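Local coordinates for free methionine-R-sulfoxide reductase (Saccharomyces cerevisiae, PDB 1F5M), which catalyses the thioredoxin-dependent reduction of free L-methionine (R)-S-oxide to methionine and takes part in protection against oxidative stress, at residues 137-140 / 141-145; 41-44 / 45-49; 157-160 / 161-164; 56-60 / 61-65. One frame throughout, in Å; residues are numbered along the deposited sequence.

Contact 1 (137-140 / 141-145); sequences IISN and DGKTL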
# COMPACT_ATOMS: atom_id res chain seq x y z
N ILE B 137 15.41 0.97 8.63
CA ILE B 137 15.91 1.90 7.63
C ILE B 137 16.65 2.96 8.43
O ILE B 137 16.07 3.58 9.32
CB ILE B 137 14.72 2.51 6.85
CG1 ILE B 137 14.00 1.39 6.07
CG2 ILE B 137 15.19 3.58 5.91
CD1 ILE B 137 12.58 1.76 5.68
N ILE B 138 17.93 3.16 8.11
CA ILE B 138 18.77 4.10 8.89
C ILE B 138 19.14 5.38 8.17
O ILE B 138 19.46 5.36 6.99
CB ILE B 138 20.08 3.38 9.33
CG1 ILE B 138 19.73 2.06 10.04
CG2 ILE B 138 20.92 4.32 10.20
CD1 ILE B 138 18.94 2.24 11.31
N SER B 139 19.11 6.50 8.89
CA SER B 139 19.45 7.80 8.28
C SER B 139 20.97 7.99 8.18
O SER B 139 21.75 7.23 8.78
CB SER B 139 18.90 8.95 9.12
OG SER B 139 19.48 8.88 10.42
N ASN B 140 21.39 9.01 7.44
CA ASN B 140 22.82 9.31 7.32
C ASN B 140 23.30 9.54 8.74
O ASN B 140 24.38 9.12 9.15
CB ASN B 140 23.04 10.58 6.53
CG ASN B 140 22.68 10.42 5.10
OD1 ASN B 140 22.71 9.31 4.57
ND2 ASN B 140 22.33 11.52 4.43
N ASP B 141 22.43 10.20 9.47
CA ASP B 141 22.63 10.58 10.84
C ASP B 141 22.67 9.31 11.73
O ASP B 141 23.00 9.38 12.91
CB ASP B 141 21.49 11.55 11.25
CG ASP B 141 20.77 12.26 9.99
OD1 ASP B 141 20.08 13.31 10.15
OD2 ASP B 141 20.87 11.77 8.83
N GLY B 142 22.33 8.15 11.17
CA GLY B 142 22.34 6.92 11.95
C GLY B 142 21.12 6.64 12.83
O GLY B 142 21.14 5.76 13.70
N LYS B 143 20.04 7.37 12.62
CA LYS B 143 18.85 7.13 13.42
C LYS B 143 17.85 6.26 12.63
O LYS B 143 17.97 6.15 11.42
CB LYS B 143 18.22 8.46 13.79
CG LYS B 143 19.18 9.41 14.53
CD LYS B 143 18.41 10.59 15.10
CE LYS B 143 19.26 11.43 16.08
NZ LYS B 143 18.47 12.46 16.89
N THR B 144 16.89 5.63 13.31
CA THR B 144 15.89 4.79 12.62
C THR B 144 14.80 5.67 11.94
O THR B 144 14.08 6.41 12.62
CB THR B 144 15.20 3.86 13.63
OG1 THR B 144 16.19 2.96 14.19
CG2 THR B 144 14.05 3.08 12.96
N LEU B 145 14.70 5.61 10.62
CA LEU B 145 13.70 6.40 9.87
C LEU B 145 12.37 5.61 9.80
O LEU B 145 11.28 6.18 9.68
CB LEU B 145 14.25 6.67 8.47
CG LEU B 145 15.48 7.59 8.40
CD1 LEU B 145 15.90 7.83 6.95
CD2 LEU B 145 15.11 8.90 9.06

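Contact 2 (41-44 / 45-49); sequences NWVC and NLSNA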
# COMPACT_ATOMS: atom_id res chain seq x y z
N ASN B 41 9.55 11.93 -2.79
CA ASN B 41 8.34 11.67 -2.00
C ASN B 41 8.37 10.26 -1.40
O ASN B 41 8.33 9.24 -2.13
CB ASN B 41 7.07 11.86 -2.84
CG ASN B 41 5.83 11.78 -1.98
OD1 ASN B 41 5.32 10.69 -1.68
ND2 ASN B 41 5.35 12.94 -1.53
N TRP B 42 8.41 10.18 -0.08
CA TRP B 42 8.55 8.86 0.50
C TRP B 42 7.37 7.98 0.43
O TRP B 42 7.54 6.75 0.41
CB TRP B 42 9.07 8.90 1.94
CG TRP B 42 8.11 9.41 2.95
CD1 TRP B 42 8.11 10.66 3.52
CD2 TRP B 42 7.09 8.66 3.63
NE1 TRP B 42 7.16 10.72 4.51
CE2 TRP B 42 6.52 9.51 4.60
CE3 TRP B 42 6.61 7.34 3.51
CZ2 TRP B 42 5.49 9.09 5.45
CZ3 TRP B 42 5.58 6.92 4.37
CH2 TRP B 42 5.03 7.80 5.32
N VAL B 43 6.18 8.57 0.38
CA VAL B 43 4.99 7.72 0.33
C VAL B 43 4.95 7.02 -1.01
O VAL B 43 4.68 5.83 -1.09
CB VAL B 43 3.66 8.52 0.53
CG1 VAL B 43 2.45 7.57 0.41
CG2 VAL B 43 3.62 9.17 1.93
N CYS B 44 5.19 7.77 -2.08
CA CYS B 44 5.17 7.20 -3.41
C CYS B 44 6.21 6.08 -3.54
O CYS B 44 5.92 4.99 -4.09
CB CYS B 44 5.47 8.30 -4.43
SG CYS B 44 6.10 7.80 -6.03
N ASN B 45 7.41 6.37 -3.07
CA ASN B 45 8.51 5.44 -3.15
C ASN B 45 8.28 4.19 -2.29
O ASN B 45 8.56 3.09 -2.75
CB ASN B 45 9.82 6.13 -2.79
CG ASN B 45 10.25 7.16 -3.84
OD1 ASN B 45 9.87 7.06 -5.00
ND2 ASN B 45 11.05 8.15 -3.43
N LEU B 46 7.77 4.34 -1.06
CA LEU B 46 7.53 3.12 -0.28
C LEU B 46 6.32 2.38 -0.75
O LEU B 46 6.24 1.18 -0.57
CB LEU B 46 7.37 3.41 1.23
CG LEU B 46 8.58 3.95 1.94
CD1 LEU B 46 8.43 3.82 3.46
CD2 LEU B 46 9.81 3.22 1.44
N SER B 47 5.35 3.05 -1.38
CA SER B 47 4.21 2.31 -1.86
C SER B 47 4.61 1.38 -2.98
O SER B 47 4.17 0.26 -3.00
CB SER B 47 3.12 3.27 -2.36
OG SER B 47 2.59 3.98 -1.25
N ASN B 48 5.40 1.85 -3.95
CA ASN B 48 5.84 0.96 -5.03
C ASN B 48 6.80 -0.08 -4.45
O ASN B 48 6.77 -1.25 -4.83
CB ASN B 48 6.52 1.74 -6.15
CG ASN B 48 5.50 2.24 -7.18
OD1 ASN B 48 4.46 1.63 -7.34
ND2 ASN B 48 5.81 3.30 -7.88
N ALA B 49 7.61 0.35 -3.51
CA ALA B 49 8.49 -0.63 -2.87
C ALA B 49 7.69 -1.80 -2.27
O ALA B 49 8.05 -2.98 -2.46
CB ALA B 49 9.29 0.03 -1.80

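Contact 3 (157-160 / 161-164); sequences GFDH and VDKE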
# COMPACT_ATOMS: atom_id res chain seq x y z
N GLY B 157 10.17 -18.70 7.54
CA GLY B 157 10.10 -18.27 6.15
C GLY B 157 11.27 -17.43 5.63
O GLY B 157 11.42 -17.31 4.43
N PHE B 158 12.11 -16.90 6.53
CA PHE B 158 13.23 -16.00 6.14
C PHE B 158 14.64 -16.39 6.63
O PHE B 158 14.79 -17.08 7.65
CB PHE B 158 12.93 -14.59 6.63
CG PHE B 158 11.58 -14.12 6.25
CD1 PHE B 158 10.53 -14.14 7.16
CD2 PHE B 158 11.34 -13.67 4.95
CE1 PHE B 158 9.23 -13.73 6.79
CE2 PHE B 158 10.06 -13.26 4.55
CZ PHE B 158 8.99 -13.29 5.47
N ASP B 159 15.67 -15.90 5.93
CA ASP B 159 17.04 -16.23 6.31
C ASP B 159 17.94 -15.01 6.06
O ASP B 159 17.46 -13.94 5.64
CB ASP B 159 17.52 -17.44 5.52
CG ASP B 159 17.53 -17.20 4.02
OD1 ASP B 159 17.23 -18.14 3.25
OD2 ASP B 159 17.86 -16.08 3.62
N HIS B 160 19.24 -15.14 6.28
CA HIS B 160 20.11 -13.98 6.10
C HIS B 160 20.34 -13.44 4.68
O HIS B 160 20.95 -12.38 4.53
CB HIS B 160 21.44 -14.21 6.82
CG HIS B 160 21.31 -14.11 8.30
ND1 HIS B 160 20.73 -15.10 9.06
CD2 HIS B 160 21.56 -13.08 9.15
CE1 HIS B 160 20.63 -14.69 10.31
NE2 HIS B 160 21.12 -13.46 10.39
N VAL B 161 19.91 -14.17 3.65
CA VAL B 161 20.01 -13.65 2.29
C VAL B 161 18.90 -12.58 2.19
O VAL B 161 19.06 -11.57 1.51
CB VAL B 161 19.71 -14.73 1.21
CG1 VAL B 161 19.08 -14.07 -0.08
CG2 VAL B 161 21.00 -15.46 0.84
N ASP B 162 17.77 -12.81 2.85
CA ASP B 162 16.67 -11.84 2.84
C ASP B 162 17.14 -10.57 3.55
O ASP B 162 16.87 -9.45 3.11
CB ASP B 162 15.47 -12.42 3.58
CG ASP B 162 14.92 -13.64 2.89
OD1 ASP B 162 14.80 -13.55 1.65
OD2 ASP B 162 14.62 -14.64 3.56
N LYS B 163 17.85 -10.75 4.66
CA LYS B 163 18.37 -9.62 5.42
C LYS B 163 19.36 -8.82 4.60
O LYS B 163 19.41 -7.57 4.67
CB LYS B 163 19.11 -10.12 6.68
CG LYS B 163 19.89 -8.95 7.40
CD LYS B 163 20.75 -9.45 8.58
CE LYS B 163 21.70 -8.35 9.07
NZ LYS B 163 22.44 -8.86 10.25
N GLU B 164 20.22 -9.55 3.87
CA GLU B 164 21.25 -8.91 3.09
C GLU B 164 20.60 -8.04 2.02
O GLU B 164 20.97 -6.86 1.89
CB GLU B 164 22.18 -9.94 2.44
CG GLU B 164 23.35 -9.31 1.73
CD GLU B 164 24.41 -10.31 1.33
OE1 GLU B 164 25.58 -9.98 1.54
OE2 GLU B 164 24.09 -11.43 0.81

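Contact 4 (56-60 / 61-65); sequences AYKSL and AVDIN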
# COMPACT_ATOMS: atom_id res chain seq x y z
N ALA B 56 7.92 -10.16 -5.34
CA ALA B 56 9.17 -10.94 -5.34
C ALA B 56 9.00 -12.19 -4.45
O ALA B 56 9.32 -13.33 -4.87
CB ALA B 56 10.33 -10.12 -4.80
N TYR B 57 8.53 -11.99 -3.23
CA TYR B 57 8.37 -13.14 -2.36
C TYR B 57 7.32 -14.12 -2.82
O TYR B 57 7.45 -15.32 -2.58
CB TYR B 57 8.13 -12.71 -0.91
CG TYR B 57 9.44 -12.37 -0.27
CD1 TYR B 57 9.96 -11.09 -0.36
CD2 TYR B 57 10.25 -13.39 0.27
CE1 TYR B 57 11.27 -10.81 0.04
CE2 TYR B 57 11.56 -13.12 0.68
CZ TYR B 57 12.06 -11.83 0.55
OH TYR B 57 13.37 -11.55 0.84
N LYS B 58 6.28 -13.63 -3.51
CA LYS B 58 5.24 -14.52 -4.00
C LYS B 58 5.86 -15.42 -5.05
O LYS B 58 5.56 -16.61 -5.09
CB LYS B 58 4.05 -13.73 -4.64
CG LYS B 58 2.95 -13.31 -3.64
CD LYS B 58 2.53 -14.53 -2.81
CE LYS B 58 1.36 -14.29 -1.84
NZ LYS B 58 1.34 -15.35 -0.70
N SER B 59 6.72 -14.86 -5.90
CA SER B 59 7.32 -15.68 -6.95
C SER B 59 8.39 -16.61 -6.40
O SER B 59 8.61 -17.67 -6.98
CB SER B 59 7.87 -14.81 -8.09
OG SER B 59 9.09 -14.23 -7.74
N LEU B 60 9.02 -16.25 -5.28
CA LEU B 60 10.03 -17.12 -4.64
C LEU B 60 9.30 -18.24 -3.89
O LEU B 60 9.91 -19.07 -3.20
CB LEU B 60 10.87 -16.36 -3.62
CG LEU B 60 12.20 -15.70 -4.00
CD1 LEU B 60 12.61 -16.02 -5.41
CD2 LEU B 60 12.09 -14.23 -3.78
N ALA B 61 7.98 -18.20 -3.98
CA ALA B 61 7.13 -19.20 -3.36
C ALA B 61 7.20 -19.25 -1.83
O ALA B 61 7.16 -20.32 -1.22
CB ALA B 61 7.44 -20.61 -3.98
N VAL B 62 7.36 -18.07 -1.22
CA VAL B 62 7.34 -17.92 0.21
C VAL B 62 5.88 -17.46 0.39
O VAL B 62 5.41 -16.51 -0.28
CB VAL B 62 8.32 -16.80 0.65
CG1 VAL B 62 8.17 -16.55 2.15
CG2 VAL B 62 9.79 -17.26 0.39
N ASP B 63 5.14 -18.14 1.27
CA ASP B 63 3.72 -17.80 1.46
C ASP B 63 3.55 -16.58 2.35
O ASP B 63 3.07 -16.68 3.47
CB ASP B 63 3.02 -19.03 2.04
CG ASP B 63 1.53 -19.00 1.88
OD1 ASP B 63 0.93 -18.12 1.21
OD2 ASP B 63 0.92 -19.91 2.43
N ILE B 64 3.97 -15.41 1.87
CA ILE B 64 3.86 -14.20 2.67
C ILE B 64 2.41 -13.67 2.70
O ILE B 64 1.62 -13.96 1.81
CB ILE B 64 4.80 -13.07 2.17
CG1 ILE B 64 4.41 -12.67 0.74
CG2 ILE B 64 6.26 -13.56 2.21
CD1 ILE B 64 4.86 -11.32 0.37
N ASN B 65 2.08 -12.93 3.77
CA ASN B 65 0.78 -12.32 3.97
C ASN B 65 0.91 -10.83 4.24
O ASN B 65 -0.09 -10.13 4.36
CB ASN B 65 -0.03 -12.98 5.10
CG ASN B 65 0.74 -13.16 6.40
OD1 ASN B 65 1.81 -13.76 6.43
ND2 ASN B 65 0.16 -12.70 7.50
O HOH W 1 9.59 -21.08 -0.97

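Contact 1 (137-140 / 141-145)
Ser139 meets Leu145, Asp141 and Lys143 round a tight turn. Ser139 CB lies against the branched end of Leu145, 3.8 Å from CG of that leucine. From there OG turns into the crowded position between the backbone N and the carbonyl carbon (chi1 61°). This aims Ser139 OG across the turn at the backbone N of Lys143, whose N-H it accepts at 2.7 Å from N to OG. Ser139 OG also touches CB of Asp141 at 3.4 Å and CB of Lys143 at 3.6 Å.

The turn is a type I beta turn from Ser139 to Gly142. It closes the antiparallel hairpin between strands 131-138 and 144-152 of the GAF-domain sheet. Gly142 N donates to Ser139 O at 2.6 Å, from above the carbonyl plane. The positive phi of Gly142 (82°) would jam a CB against the carbonyl O of Asp141.

Beyond the turn, along the strands, Ser139 N bonds to Lys143 O, and Leu145 N bonds to Ile137 O at 2.8 Å. Ile138 and Thr144 form a non-hydrogen-bonded pair with their side chains on one face. Here CG2 of Ile138 presses tightly on CA of Gly142, at 3.4 Å, while Thr144 OG1 bonds to Ala105 O. CG2 of Ile137 meets CB of Leu145 across the strands at 4.1 Å, the two side chains crossing at about a right angle. Helix 160-176 packs on them through Ala170, Ile173 and Asn174.

Contact 2 (41-44 / 45-49)
Val43 O is gripped twice by Ser47. The backbone N of Ser47 lies 2.9 Å from Val43 O, and Ser47 OG lies 2.8 Å from the same oxygen. The two donors arrive from opposite faces of the carbonyl plane. With OG beside its own backbone N and anti to the carbonyl carbon, the Ser47 torsion (chi1 -68°) turns the hydroxyl back to Val43 O. It also makes a weak bond to Gly83 O of the second subunit.

One residue earlier, Trp42 O accepts from Leu46 N at 2.8 Å. CD1 of Leu46 comes obliquely to CE3 of the Trp42 indole, 4.0 Å away. One face of the indole carries CG2 of Val43, and the ring also stacks with Phe179.

Asn45 N bonds to Asn41 O at 3.2 Å. The Asn45 side chain lies alongside that carbonyl, with CG 3.3 Å from Asn41 O. It packs on Tyr32 of helix 21-36, and its ND2 donates to Gln39 O before the helix. Without the amide, as in an alanine here, Gln39 O is likely to lose its donor and a gap to open beside Tyr32. Asn48 N bonds to Cys44 O, while Asn48 OD1 reaches across to Ala90 N of the second subunit. Val43 packs on Val43 of the second subunit, which places this turn of helix at the dimer interface.

At the very start, Asn41 OD1 accepts from Cys44 N at 3.0 Å, in the carbonyl plane and nearly straight (167°). This is the asparagine N-cap of helix 42-59, a helix that packs on strand 64-72 of the GAF domain.

Contact 3 (157-160 / 161-164)
Asp159 and Asp162 form a capping box at the start of helix 160-176. Their side chains cross at about a right angle, yet their carboxylate planes are only 6° apart. Asp159 N donates to Asp162 OD2 at 2.9 Å, on the anti side of that oxygen. The return bond of the box, from Asp162 N to Asp159 OD2, is weak. Val161 N adds a shorter bond to Asp159 OD2, at 2.8 Å and also on the anti side. The Asp159 torsion (chi1 61°) sets CG between the backbone N and the carbonyl carbon and brings OD2 to Val161 N.

Asp159 OD2 and Asp162 OD2 are 3.5 Å apart. The helix start and Lys21, which makes a salt bridge with Asp162 OD1, would probably offset part of the repulsion. Asp162 OD1 also makes a probable hydrogen bond with Tyr57 OH. Cut back to an alanine, this position would probably leave Asp159 N without its side-chain acceptor, and both Lys21 and Tyr57 without their carboxylate partner.

The ring of Phe158 stands nearly upright to the carboxylate of Asp162, with the planes 81° apart. Asp162 OD2 lies at the ring edge, 3.7 Å from Phe158 CD2, while the phenyl group packs on Ile133, Ile150 and Cys152 of the sheet.

His160 and Lys163 run side by side, pointing the same way, and both pack on Ile112 of strand 111-113. The lysine chain is extended, and Lys163 CD lies 3.8 Å from His160 CD2, coming obliquely to the imidazole ring.

Contact 4 (56-60 / 61-65)
Tyr57 packs tightly against Ile64 and Val62 on the inner side of this turn. Tyr57 CB is wedged against the branches of Ile64, 3.7 Å from CG2 and 3.8 Å from CD1. The Ile64 torsion (chi1 63°) puts CG1 between the backbone N and the carbonyl carbon, which turns CG2 and CD1 onto Tyr57 CB. Val62 comes to the edge of the phenol ring, with CG2 3.9 Å from Tyr57 CD2, and the two side chains point the same way. Ile150 of strand 144-152 packs on both Tyr57 and Ile64. The hydroxyl of Tyr57 has its partner in Asp162.

A Schellman motif ends helix 42-59 and leads into strand 64-72 of the GAF-domain sheet. Val62 N donates to Tyr57 O at 3.1 Å, and Ala61 N donates to Lys58 O from above the carbonyl plane. Ala61 has the positive phi (64°) that this helix ending needs.

In contrast to the apolar wedge, the looser side is polar. Lys58 bends at chi2 (-50°) and then runs extended. Lys58 NZ donates to Ile64 O at 2.9 Å, on a lone pair in the carbonyl plane. The salt bridge from Lys58 NZ to Asp63 OD1 is longer, at 3.4 Å. Asp63 itself is the centre of an inverse gamma turn. Beside the exposed Ala61 a water donates to both Leu60 O and Ala61 O, and its oxygen is 2.6 Å from Ala61 O.

How the contacts relate
Contacts 2 and 4 lie on helix 42-59, near its start and at its end, with centres about 20 Å apart. Contacts 3 and 4 touch through the probable hydrogen bond of Asp162 OD1 with Tyr57 OH, 2.6 Å. Phe158 also packs on Tyr57 and Ile64. Contact 1 lies across the chain from contact 4, with centres about 28 Å apart, although both reach the same antiparallel sheet. Contacts 1 and 2 come within about 5 Å at their nearest atoms without touching, and Phe179 packs on both. Contact 2 alone reaches the second subunit. Its partners there include Ala90 and Gln92, which flank Cys91, a residue disulfide-bonded to Cys125.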